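Local coordinates for extracellular solute-binding protein, family 1 (Bifidobacterium longum subsp. infantis ATCC 15697, PDB 3QUF), which probably captures a solute, perhaps a sugar, outside the cell and delivers it to an ABC importer, at residues Asn41-Val46 against Ala332-Ala337; Ile115-Asn119 against Gln364-Tyr368; Phe279-Pro283 against Glu353-Val357. One frame throughout, in Å; residues are numbered along the deposited sequence.

Interaction 1 of 3, residues Asn41-Val46 against Ala332-Ala337; sequences NQIGEV and AFTSAA
Phe333 and Val46 meet because of their first torsions. With CG opposite the backbone N (chi1 -171°), Phe333 carries its ring to an edge contact with Gln42 O, while Val46, with CG1 in that same position (chi1 174°), is left with CG2 as the branch directed at the partner helix. CG2 of Val46 lies 3.7 Å from Phe333 CB and 4.0 Å from Ala332 CB, so a single methyl fits between two consecutive residues. Ile43 adds its terminal methyl obliquely, CD1 standing 4.2 Å from Phe333 CE1, and Gln42 lays its CG 4.3 Å from Ala337 CA while its OE1 accepts from Lys39 N.

Backbone carbonyls take part as well. Helix 40-53 is kinked here: the N atoms of Glu45 and Val46 lack bonds to the preceding turn, and Asn41 O and Gln42 O meet the neighbouring helix. Ala336 CB sits 3.4 Å from both Asn41 O and Gln42 O. The latter oxygen lies in the plane of the Phe333 ring, 3.4 Å from Phe333 CD1.

The axes of the two short segments run nearly antiparallel, at 157° and 7.7 Å, a spacing that small alanines permit. Phe38 meets the Phe333 ring edge-to-face, Ile43 rests on Phe34 and Ser36 of strand 30-36, and Val46 reaches Tyr323 and Leu324 of helix 311-324, so helix 40-53 packs on helix 327-337, helix 311-324 and strand 30-36.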
loop_
_atom_site.group_PDB
_atom_site.type_symbol
_atom_site.label_atom_id
_atom_site.label_comp_id
_atom_site.label_asym_id
_atom_site.label_seq_id
_atom_site.Cartn_x
_atom_site.Cartn_y
_atom_site.Cartn_z
ATOM N N ASN A 41 5.483 18.152 8.786
ATOM C CA ASN A 41 4.032 18.365 8.600
ATOM C C ASN A 41 3.250 17.081 8.759
ATOM O O ASN A 41 2.044 17.140 8.894
ATOM C CB ASN A 41 3.652 19.075 7.299
ATOM C CG ASN A 41 4.196 18.421 6.047
ATOM O OD1 ASN A 41 4.382 17.225 5.955
ATOM N ND2 ASN A 41 4.395 19.257 5.014
ATOM N N GLN A 42 3.932 15.946 8.770
ATOM C CA GLN A 42 3.269 14.649 9.022
ATOM C C GLN A 42 3.425 14.129 10.450
ATOM O O GLN A 42 2.497 13.548 11.017
ATOM C CB GLN A 42 3.822 13.601 8.079
ATOM C CG GLN A 42 3.510 13.845 6.607
ATOM C CD GLN A 42 4.436 13.021 5.676
ATOM O OE1 GLN A 42 5.690 13.139 5.685
ATOM N NE2 GLN A 42 3.814 12.208 4.854
ATOM N N ILE A 43 4.607 14.302 11.035
ATOM C CA ILE A 43 4.895 13.701 12.355
ATOM C C ILE A 43 5.207 14.707 13.466
ATOM O O ILE A 43 5.341 14.319 14.628
ATOM C CB ILE A 43 6.042 12.643 12.220
ATOM C CG1 ILE A 43 5.941 11.566 13.313
ATOM C CG2 ILE A 43 7.387 13.319 12.194
ATOM C CD1 ILE A 43 6.387 10.228 12.961
ATOM N N GLY A 44 5.288 16.000 13.133
ATOM C CA GLY A 44 5.699 17.001 14.111
ATOM C C GLY A 44 4.802 17.087 15.331
ATOM O O GLY A 44 5.296 17.275 16.433
ATOM N N GLU A 45 3.485 16.987 15.137
ATOM C CA GLU A 45 2.539 17.028 16.264
ATOM C C GLU A 45 2.689 15.820 17.173
ATOM O O GLU A 45 2.510 15.925 18.418
ATOM C CB GLU A 45 1.074 17.138 15.808
ATOM C CG GLU A 45 0.087 17.106 16.998
ATOM C CD GLU A 45 -1.345 17.484 16.638
ATOM O OE1 GLU A 45 -1.656 17.588 15.436
ATOM O OE2 GLU A 45 -2.150 17.697 17.574
ATOM N N VAL A 46 3.008 14.663 16.586
ATOM C CA VAL A 46 3.300 13.482 17.389
ATOM C C VAL A 46 4.528 13.749 18.274
ATOM O O VAL A 46 4.514 13.513 19.494
ATOM C CB VAL A 46 3.543 12.216 16.502
ATOM C CG1 VAL A 46 3.989 11.032 17.346
ATOM C CG2 VAL A 46 2.294 11.861 15.715
ATOM N N ALA A 332 -3.182 12.225 15.958
ATOM C CA ALA A 332 -2.273 13.249 15.460
ATOM C C ALA A 332 -1.571 12.830 14.170
ATOM O O ALA A 332 -1.516 13.598 13.231
ATOM C CB ALA A 332 -1.237 13.629 16.521
ATOM N N PHE A 333 -1.105 11.607 14.120
ATOM C CA PHE A 333 -0.351 11.134 12.963
ATOM C C PHE A 333 -1.257 10.926 11.745
ATOM O O PHE A 333 -0.962 11.418 10.667
ATOM C CB PHE A 333 0.341 9.849 13.327
ATOM C CG PHE A 333 1.331 9.356 12.286
ATOM C CD1 PHE A 333 2.079 10.226 11.505
ATOM C CD2 PHE A 333 1.556 8.001 12.150
ATOM C CE1 PHE A 333 2.985 9.743 10.571
ATOM C CE2 PHE A 333 2.458 7.516 11.206
ATOM C CZ PHE A 333 3.178 8.384 10.437
ATOM N N THR A 334 -2.379 10.221 11.939
ATOM C CA THR A 334 -3.246 9.911 10.803
ATOM C C THR A 334 -3.898 11.173 10.234
ATOM O O THR A 334 -4.039 11.302 9.008
ATOM C CB THR A 334 -4.340 8.886 11.166
ATOM O OG1 THR A 334 -5.100 9.381 12.286
ATOM C CG2 THR A 334 -3.697 7.509 11.454
ATOM N N SER A 335 -4.254 12.102 11.094
ATOM C CA SER A 335 -4.892 13.341 10.623
ATOM C C SER A 335 -3.882 14.179 9.820
ATOM O O SER A 335 -4.239 14.713 8.773
ATOM C CB SER A 335 -5.545 14.135 11.764
ATOM O OG SER A 335 -4.558 14.647 12.642
ATOM N N ALA A 336 -2.623 14.266 10.274
ATOM C CA ALA A 336 -1.602 15.060 9.567
ATOM C C ALA A 336 -1.150 14.422 8.266
ATOM O O ALA A 336 -0.894 15.127 7.274
ATOM C CB ALA A 336 -0.377 15.312 10.476
ATOM N N ALA A 337 -1.024 13.097 8.268
ATOM C CA ALA A 337 -0.520 12.361 7.144
ATOM C C ALA A 337 -1.602 11.978 6.148
ATOM O O ALA A 337 -1.275 11.517 5.069
ATOM C CB ALA A 337 0.221 11.094 7.617
#

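Interaction 2 of 3, residues Ile115-Asn119 against Gln364-Tyr368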
loop_
_atom_site.group_PDB
_atom_site.type_symbol
_atom_site.label_atom_id
_atom_site.label_comp_id
_atom_site.label_asym_id
_atom_site.label_seq_id
_atom_site.Cartn_x
_atom_site.Cartn_y
_atom_site.Cartn_z
ATOM N N ILE A 115 -2.819 -3.810 17.065
ATOM C CA ILE A 115 -2.526 -3.845 15.648
ATOM C C ILE A 115 -2.547 -5.287 15.191
ATOM O O ILE A 115 -1.841 -6.142 15.746
ATOM C CB ILE A 115 -1.117 -3.250 15.385
ATOM C CG1 ILE A 115 -1.029 -1.819 15.918
ATOM C CG2 ILE A 115 -0.729 -3.346 13.879
ATOM C CD1 ILE A 115 0.360 -1.248 16.033
ATOM N N ASP A 116 -3.365 -5.588 14.194
ATOM C CA ASP A 116 -3.545 -6.992 13.801
ATOM C C ASP A 116 -2.216 -7.609 13.331
ATOM O O ASP A 116 -1.392 -6.978 12.695
ATOM C CB ASP A 116 -4.628 -7.112 12.708
ATOM C CG ASP A 116 -6.057 -6.848 13.225
ATOM O OD1 ASP A 116 -6.282 -6.783 14.467
ATOM O OD2 ASP A 116 -6.989 -6.726 12.380
ATOM N N ASP A 117 -2.028 -8.893 13.678
ATOM C CA ASP A 117 -0.737 -9.559 13.429
ATOM C C ASP A 117 -0.295 -9.575 11.950
ATOM O O ASP A 117 0.900 -9.552 11.646
ATOM C CB ASP A 117 -0.800 -10.946 14.005
ATOM C CG ASP A 117 -0.679 -10.955 15.531
ATOM O OD1 ASP A 117 -0.367 -9.910 16.145
ATOM O OD2 ASP A 117 -0.855 -12.051 16.118
ATOM N N THR A 118 -1.234 -9.604 11.006
ATOM C CA THR A 118 -0.896 -9.585 9.589
ATOM C C THR A 118 -0.148 -8.337 9.178
ATOM O O THR A 118 0.589 -8.343 8.174
ATOM C CB THR A 118 -2.153 -9.685 8.716
ATOM O OG1 THR A 118 -3.165 -8.800 9.202
ATOM C CG2 THR A 118 -2.710 -11.120 8.754
ATOM N N ASN A 119 -0.311 -7.261 9.949
ATOM C CA ASN A 119 0.396 -6.006 9.653
ATOM C C ASN A 119 1.903 -6.036 9.940
ATOM O O ASN A 119 2.641 -5.108 9.562
ATOM C CB ASN A 119 -0.253 -4.854 10.382
ATOM C CG ASN A 119 -1.639 -4.607 9.915
ATOM O OD1 ASN A 119 -1.880 -4.456 8.703
ATOM N ND2 ASN A 119 -2.592 -4.595 10.850
ATOM N N GLN A 364 -11.237 -5.297 7.685
ATOM C CA GLN A 364 -11.239 -6.761 7.597
ATOM C C GLN A 364 -9.932 -7.338 7.037
ATOM O O GLN A 364 -9.880 -8.537 6.731
ATOM C CB GLN A 364 -12.404 -7.202 6.727
ATOM C CG GLN A 364 -13.745 -6.681 7.206
ATOM C CD GLN A 364 -14.038 -7.049 8.631
ATOM O OE1 GLN A 364 -13.726 -8.150 9.068
ATOM N NE2 GLN A 364 -14.635 -6.118 9.376
ATOM N N ASN A 365 -8.886 -6.507 6.917
ATOM C CA ASN A 365 -7.579 -6.950 6.425
ATOM C C ASN A 365 -7.624 -7.501 5.008
ATOM O O ASN A 365 -6.937 -8.489 4.674
ATOM C CB ASN A 365 -6.923 -7.940 7.433
ATOM C CG ASN A 365 -6.662 -7.276 8.771
ATOM O OD1 ASN A 365 -6.059 -6.226 8.837
ATOM N ND2 ASN A 365 -7.214 -7.838 9.824
ATOM N N LYS A 366 -8.500 -6.939 4.186
ATOM C CA LYS A 366 -8.556 -7.309 2.779
ATOM C C LYS A 366 -7.945 -6.196 1.896
ATOM O O LYS A 366 -8.569 -5.756 0.944
ATOM C CB LYS A 366 -9.990 -7.577 2.360
ATOM C CG LYS A 366 -10.634 -8.739 3.098
ATOM C CD LYS A 366 -11.973 -9.182 2.505
ATOM C CE LYS A 366 -11.767 -10.236 1.334
ATOM N NZ LYS A 366 -12.977 -10.518 0.357
ATOM N N PHE A 367 -6.756 -5.753 2.253
ATOM C CA PHE A 367 -5.995 -4.805 1.472
ATOM C C PHE A 367 -4.605 -5.378 1.212
ATOM O O PHE A 367 -4.037 -6.095 2.059
ATOM C CB PHE A 367 -5.905 -3.436 2.160
ATOM C CG PHE A 367 -5.211 -3.454 3.518
ATOM C CD1 PHE A 367 -5.935 -3.682 4.674
ATOM C CD2 PHE A 367 -3.862 -3.147 3.620
ATOM C CE1 PHE A 367 -5.316 -3.684 5.904
ATOM C CE2 PHE A 367 -3.223 -3.143 4.855
ATOM C CZ PHE A 367 -3.967 -3.394 5.995
ATOM N N TYR A 368 -4.036 -5.044 0.063
ATOM C CA TYR A 368 -2.748 -5.586 -0.320
ATOM C C TYR A 368 -2.077 -4.681 -1.346
ATOM O O TYR A 368 -2.748 -3.989 -2.085
ATOM C CB TYR A 368 -2.904 -7.008 -0.897
ATOM C CG TYR A 368 -1.602 -7.670 -1.242
ATOM C CD1 TYR A 368 -0.671 -7.939 -0.253
ATOM C CD2 TYR A 368 -1.251 -7.967 -2.579
ATOM C CE1 TYR A 368 0.542 -8.537 -0.528
ATOM C CE2 TYR A 368 -0.095 -8.610 -2.863
ATOM C CZ TYR A 368 0.837 -8.868 -1.826
ATOM O OH TYR A 368 2.041 -9.458 -2.070
HETATM O O HOH W 1 -3.464 -6.487 7.747
HETATM O O HOH W 2 -5.378 -4.289 10.215
#
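Asn365 reaches Asp116 through one direct hydrogen bond, its ND2 donating to Asp116 OD2 over 2.8 Å. The bond is almost straight, 176° at the hydrogen, and the acceptor lies in the amide plane of Asn365, whose CG stands anti to the carbonyl carbon (chi1 -62°) and takes the amide across to the aspartate. OD2 receives the bond from the anti direction, out of the carboxylate plane.

The oxygen end of the same amide is reached by water. One water donates to Asn365 OD1 (2.8 Å) and to Asn119 OD1 (2.7 Å) and accepts from Thr118 OG1 (2.7 Å), so its three partners fix it between the segments. Asn119 OD1 also comes to the edge of the Phe367 ring, near its plane and 3.6 Å from Phe367 CZ, with amide and ring tilted by only 19°.

The backbone on each side sets up these groups. Asn365 has positive phi and is the C-prime residue of a Schellman motif that ends helix 355-362: Lys366 N returns to Tyr361 O and Asn365 N to Phe362 O. The reversal places the asparagine at the helix exit, just ahead of strand 367-368. Across from it, Asp116 to Asn119 form a turn closed by Asn119 N to Asp116 O at 3.0 Å, from which Asp116 and Thr118 point toward the other segment and the end of Asn119 approaches it.

Further out, Phe362 meets the ring of Phe367, and Lys366 and Tyr368 make backbone hydrogen bonds to Ile295, tying strand 367-368 to strand 295-305.

Interaction 3 of 3, residues Phe279-Pro283 against Glu353-Val357; sequences FGVAP and ELKDV
Val281 and Val357 cross at about a right angle, and the methyl tips do the touching: Val281 CG1 is 3.9 Å from Val357 CG1. Val281 CG1 also meets Leu354 obliquely, 3.9 Å from Leu354 CD2. Having CG1 opposite the backbone N (chi1 -177°) is what directs it at this pair, leaving CG2 beside the carbonyl of Glu353. Val357 CG1 also reaches the residue just after the strand, 3.8 Å from Pro283 N, so this methyl bears on both Val281 and the proline.

At the other end Phe279 and Glu353 also cross at about a right angle. The first torsion of Glu353 (chi1 -61°) sets its CG obliquely to the ring, 3.9 Å from Phe279 CZ, and the bend at chi2, with chi3, turns the carboxylate to within 1° of parallel with the ring plane. The acid itself is directed elsewhere, OE2 accepting from Gln273 NE2.

No hydrogen bond joins the segments directly; water does so. One water donates to Glu353 O (2.8 Å) and more distantly to Val281 O, and accepts from Val357 N (3.0 Å), an N-H of the first turn of helix 355-362. A second donates to Glu353 O (2.8 Å) and takes the N-H of Val281 (2.9 Å). Two waters thus grip the Glu353 carbonyl.

Strand 279-282 is bonded to strand 135-144 through Gly280 with Tyr143 and Ala282 with Phe141. Phe279 and Leu354 share Leu269 of helix 269-274; the residues leading into helix 355-362 thus meet that helix through Leu354, while Val357 in its first turn meets strand 279-282.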
loop_
_atom_site.group_PDB
_atom_site.type_symbol
_atom_site.label_atom_id
_atom_site.label_comp_id
_atom_site.label_asym_id
_atom_site.label_seq_id
_atom_site.Cartn_x
_atom_site.Cartn_y
_atom_site.Cartn_z
ATOM N N PHE A 279 -20.405 9.917 -8.083
ATOM C CA PHE A 279 -19.459 8.772 -8.037
ATOM C C PHE A 279 -19.675 7.845 -6.837
ATOM O O PHE A 279 -20.092 8.278 -5.776
ATOM C CB PHE A 279 -18.012 9.283 -8.058
ATOM C CG PHE A 279 -17.547 9.908 -6.755
ATOM C CD1 PHE A 279 -17.794 11.250 -6.484
ATOM C CD2 PHE A 279 -16.878 9.159 -5.801
ATOM C CE1 PHE A 279 -17.371 11.817 -5.278
ATOM C CE2 PHE A 279 -16.449 9.718 -4.597
ATOM C CZ PHE A 279 -16.699 11.058 -4.340
ATOM N N GLY A 280 -19.356 6.561 -7.016
ATOM C CA GLY A 280 -19.312 5.629 -5.904
ATOM C C GLY A 280 -17.929 5.030 -5.796
ATOM O O GLY A 280 -17.082 5.287 -6.647
ATOM N N VAL A 281 -17.684 4.269 -4.727
ATOM C CA VAL A 281 -16.392 3.656 -4.497
ATOM C C VAL A 281 -16.573 2.186 -4.172
ATOM O O VAL A 281 -17.239 1.869 -3.177
ATOM C CB VAL A 281 -15.609 4.316 -3.333
ATOM C CG1 VAL A 281 -14.237 3.685 -3.190
ATOM C CG2 VAL A 281 -15.484 5.840 -3.590
ATOM N N ALA A 282 -15.915 1.316 -4.944
ATOM C CA ALA A 282 -16.094 -0.120 -4.805
ATOM C C ALA A 282 -14.743 -0.784 -4.652
ATOM O O ALA A 282 -13.751 -0.263 -5.151
ATOM C CB ALA A 282 -16.777 -0.666 -6.058
ATOM N N PRO A 283 -14.685 -1.931 -3.944
ATOM C CA PRO A 283 -13.461 -2.703 -4.008
ATOM C C PRO A 283 -13.234 -3.237 -5.426
ATOM O O PRO A 283 -14.133 -3.162 -6.292
ATOM C CB PRO A 283 -13.745 -3.873 -3.043
ATOM C CG PRO A 283 -15.211 -4.078 -3.162
ATOM C CD PRO A 283 -15.803 -2.698 -3.360
ATOM N N GLU A 353 -18.519 8.180 1.354
ATOM C CA GLU A 353 -18.279 7.477 0.103
ATOM C C GLU A 353 -17.316 6.285 0.314
ATOM O O GLU A 353 -17.334 5.346 -0.485
ATOM C CB GLU A 353 -17.678 8.436 -0.932
ATOM C CG GLU A 353 -18.581 9.614 -1.280
ATOM C CD GLU A 353 -18.464 10.857 -0.342
ATOM O OE1 GLU A 353 -17.889 10.799 0.770
ATOM O OE2 GLU A 353 -18.961 11.928 -0.764
ATOM N N LEU A 354 -16.476 6.354 1.343
ATOM C CA LEU A 354 -15.482 5.312 1.585
ATOM C C LEU A 354 -15.925 4.336 2.684
ATOM O O LEU A 354 -15.170 3.458 3.077
ATOM C CB LEU A 354 -14.161 5.962 1.984
ATOM C CG LEU A 354 -13.454 6.778 0.906
ATOM C CD1 LEU A 354 -12.286 7.540 1.508
ATOM C CD2 LEU A 354 -12.989 5.858 -0.180
ATOM N N LYS A 355 -17.155 4.478 3.193
ATOM C CA LYS A 355 -17.526 3.664 4.357
ATOM C C LYS A 355 -17.420 2.183 4.079
ATOM O O LYS A 355 -16.822 1.482 4.885
ATOM C CB LYS A 355 -18.934 3.968 4.832
ATOM C CG LYS A 355 -19.287 3.204 6.118
ATOM C CD LYS A 355 -20.697 3.534 6.576
ATOM C CE LYS A 355 -21.050 2.818 7.890
ATOM N NZ LYS A 355 -19.994 3.027 8.903
ATOM N N ASP A 356 -17.964 1.713 2.957
ATOM C CA ASP A 356 -17.879 0.273 2.540
ATOM C C ASP A 356 -16.436 -0.187 2.458
ATOM O O ASP A 356 -16.042 -1.188 3.090
ATOM C CB ASP A 356 -18.620 0.035 1.207
ATOM C CG ASP A 356 -18.587 -1.470 0.714
ATOM O OD1 ASP A 356 -18.772 -2.426 1.521
ATOM O OD2 ASP A 356 -18.415 -1.693 -0.520
ATOM N N VAL A 357 -15.625 0.527 1.693
ATOM C CA VAL A 357 -14.250 0.098 1.501
ATOM C C VAL A 357 -13.473 0.076 2.820
ATOM O O VAL A 357 -12.701 -0.836 3.083
ATOM C CB VAL A 357 -13.527 0.834 0.336
ATOM C CG1 VAL A 357 -14.180 0.455 -0.991
ATOM C CG2 VAL A 357 -13.514 2.300 0.491
HETATM O O HOH W 3 -16.807 2.591 -0.090
HETATM O O HOH W 4 -19.355 4.928 -2.394
HETATM O O HOH W 5 -18.833 0.179 -2.514
#

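Overall arrangement
The three contacts are spread through the chain without touching. Interactions 2 and 3 are the nearest pair, centres about 19 Å and nearest atoms about 7 Å apart, and are linked by helix 355-362: interaction 3 uses its beginning, interaction 2 its capped end and strand 367-368, and both reach the same mixed sheet. Interaction 1 is more remote, with centres about 22 Å from interaction 2 and 25 Å from interaction 3. Its segments alternate along the chain with those of both others. A sulfate about 5 Å from the side chain of Asp116 in interaction 2 probably comes from the crystallisation liquor and does not by itself define a pocket.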